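Local coordinates for protein haloacid delahogenase-like family hydrolase (Xanthomonas campestris pv. campestris, PDB 2PKE) that probably acts as a magnesium-dependent phosphatase of the haloacid dehalogenase-like hydrolase family, with a magnesium ion bound at its active site, at residues I102-A105 with T106-P110. Residues are numbered along the deposited sequence; the frame is centred on the assembly and turned at random.
Sequences IGRA and TLQHP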
ATOM      1  N   ILE A 102     -21.334  -1.822   2.171  1.00 22.32           N
ATOM      2  CA  ILE A 102     -20.964  -0.416   2.096  1.00 24.34           C
ATOM      3  C   ILE A 102     -19.483  -0.295   1.778  1.00 25.10           C
ATOM      4  O   ILE A 102     -19.052   0.487   0.940  1.00 23.61           O
ATOM      5  CB  ILE A 102     -21.219   0.344   3.418  1.00 22.40           C
ATOM      6  CG1 ILE A 102     -22.700   0.346   3.773  1.00 21.94           C
ATOM      7  CG2 ILE A 102     -20.751   1.807   3.272  1.00 22.60           C
ATOM      8  CD1 ILE A 102     -22.982   1.033   5.091  1.00 28.26           C
ATOM      9  N   GLY A 103     -18.692  -1.063   2.494  1.00 26.93           N
ATOM     10  CA  GLY A 103     -17.266  -1.005   2.313  1.00 25.17           C
ATOM     11  C   GLY A 103     -16.852  -1.511   0.958  1.00 25.91           C
ATOM     12  O   GLY A 103     -15.973  -0.927   0.338  1.00 22.61           O
ATOM     13  N   ARG A 104     -17.456  -2.615   0.520  1.00 24.20           N
ATOM     14  CA  ARG A 104     -17.224  -3.126  -0.817  1.00 26.95           C
ATOM     15  C   ARG A 104     -17.545  -2.093  -1.878  1.00 27.81           C
ATOM     16  O   ARG A 104     -16.797  -1.965  -2.864  1.00 28.60           O
ATOM     17  CB  ARG A 104     -17.996  -4.404  -1.085  1.00 25.82           C
ATOM     18  CG  ARG A 104     -17.471  -5.173  -2.312  1.00 38.76           C
ATOM     19  CD  ARG A 104     -18.459  -6.153  -2.879  1.00 51.48           C
ATOM     20  NE  ARG A 104     -19.168  -6.854  -1.808  1.00 67.74           N
ATOM     21  CZ  ARG A 104     -18.649  -7.821  -1.042  1.00 66.39           C
ATOM     22  NH1 ARG A 104     -17.405  -8.262  -1.233  1.00 70.15           N
ATOM     23  NH2 ARG A 104     -19.397  -8.369  -0.088  1.00 66.23           N
ATOM     24  N   ALA A 105     -18.652  -1.376  -1.691  1.00 24.33           N
ATOM     25  CA  ALA A 105     -19.079  -0.393  -2.665  1.00 27.90           C
ATOM     26  C   ALA A 105     -18.082   0.748  -2.722  1.00 24.07           C
ATOM     27  O   ALA A 105     -17.834   1.290  -3.801  1.00 26.64           O
ATOM     28  CB  ALA A 105     -20.482   0.137  -2.365  1.00 23.58           C
ATOM     29  N   THR A 106     -17.540   1.129  -1.566  1.00 25.81           N
ATOM     30  CA  THR A 106     -16.628   2.299  -1.458  1.00 24.35           C
ATOM     31  C   THR A 106     -15.284   1.941  -2.081  1.00 25.01           C
ATOM     32  O   THR A 106     -14.647   2.746  -2.785  1.00 24.56           O
ATOM     33  CB  THR A 106     -16.469   2.770  -0.009  1.00 26.59           C
ATOM     34  OG1 THR A 106     -17.766   3.062   0.548  1.00 23.70           O
ATOM     35  CG2 THR A 106     -15.612   4.009   0.042  1.00 22.99           C
ATOM     36  N   LEU A 107     -14.895   0.693  -1.889  1.00 23.72           N
ATOM     37  CA  LEU A 107     -13.665   0.191  -2.481  1.00 24.28           C
ATOM     38  C   LEU A 107     -13.672   0.110  -3.993  1.00 28.10           C
ATOM     39  O   LEU A 107     -12.628  -0.018  -4.588  1.00 33.87           O
ATOM     40  CB  LEU A 107     -13.302  -1.170  -1.888  1.00 23.77           C
ATOM     41  CG  LEU A 107     -12.660  -1.129  -0.504  1.00 23.34           C
ATOM     42  CD1 LEU A 107     -12.664  -2.541   0.098  1.00 27.81           C
ATOM     43  CD2 LEU A 107     -11.223  -0.571  -0.518  1.00 25.10           C
ATOM     44  N   GLN A 108     -14.837   0.143  -4.613  1.00 32.99           N
ATOM     45  CA  GLN A 108     -14.954   0.203  -6.065  1.00 34.69           C
ATOM     46  C   GLN A 108     -15.753   1.436  -6.447  1.00 33.16           C
ATOM     47  O   GLN A 108     -16.501   1.400  -7.412  1.00 32.13           O
ATOM     48  CB  GLN A 108     -15.696  -0.993  -6.609  1.00 34.55           C
ATOM     49  CG  GLN A 108     -15.470  -2.285  -5.935  1.00 43.32           C
ATOM     50  CD  GLN A 108     -16.543  -3.269  -6.346  1.00 53.05           C
ATOM     51  OE1 GLN A 108     -17.244  -3.859  -5.513  1.00 54.47           O
ATOM     52  NE2 GLN A 108     -16.715  -3.417  -7.657  1.00 61.87           N
ATOM     53  N   HIS A 109     -15.619   2.523  -5.699  1.00 33.08           N
ATOM     54  CA  HIS A 109     -16.477   3.673  -5.981  1.00 32.78           C
ATOM     55  C   HIS A 109     -16.094   4.225  -7.341  1.00 31.89           C
ATOM     56  O   HIS A 109     -14.925   4.158  -7.732  1.00 30.44           O
ATOM     57  CB  HIS A 109     -16.528   4.750  -4.859  1.00 32.47           C
ATOM     58  CG  HIS A 109     -15.305   5.618  -4.718  1.00 34.06           C
ATOM     59  ND1 HIS A 109     -14.870   6.490  -5.700  1.00 32.27           N
ATOM     60  CD2 HIS A 109     -14.480   5.806  -3.657  1.00 27.46           C
ATOM     61  CE1 HIS A 109     -13.801   7.140  -5.262  1.00 36.00           C
ATOM     62  NE2 HIS A 109     -13.549   6.749  -4.022  1.00 35.33           N
ATOM     63  N   PRO A 110     -17.100   4.719  -8.083  1.00 32.02           N
ATOM     64  CA  PRO A 110     -16.795   5.338  -9.377  1.00 33.66           C
ATOM     65  C   PRO A 110     -15.768   6.455  -9.179  1.00 32.45           C
ATOM     66  O   PRO A 110     -15.865   7.206  -8.206  1.00 34.07           O
ATOM     67  CB  PRO A 110     -18.149   5.917  -9.846  1.00 32.94           C
ATOM     68  CG  PRO A 110     -19.228   5.340  -8.891  1.00 34.29           C
ATOM     69  CD  PRO A 110     -18.534   4.754  -7.702  1.00 31.57           C
TER
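Ile-102 O is gripped twice by Thr-106, one helical turn on. Thr-106 N donates to Ile-102 O at 3.0 Å, and Thr-106 OG1 donates to the same Ile-102 O at 2.9 Å. The two donors arrive from opposite faces of the carbonyl plane. Thr-106 OG1 stands beside its own backbone N (chi1 -56°), which turns the hydroxyl back along the helix. Helices commonly satisfy a buried threonine hydroxyl this way, through the carbonyl four residues back. Gly-103 O accepts from Leu-107 N at 3.0 Å. Leu-107 CG also packs on Gly-103 O, 3.4 Å away. Arg-104 and Gln-108 run side by side, pointing the same way, with Gln-108 CG 3.4 Å from Arg-104 O. The guanidinium end is taken by Glu-101 in a salt bridge. Gln-108 N makes weak bonds to both Arg-104 O and Ala-105 O, where the chain turns from helix into loop. There His-109 ND1 donates to Pro-110 O at 2.8 Å, nearly straight at 166°. The acceptor lies in the imidazole plane, but ND1 sits above the Pro-110 carbonyl plane. His-109 NE2 bonds Lys-144, and its ring stacks with Tyr-30. The side chain of His-109 is about 5 Å from that of Asp-21, a magnesium ligand. Residues 102-106 lie on the last turns of helix 93-107. Ile-102 packs on helix 28-42, Thr-106 and Leu-107 on helix 72-86, and Arg-104 on Phe-68 of the second subunit.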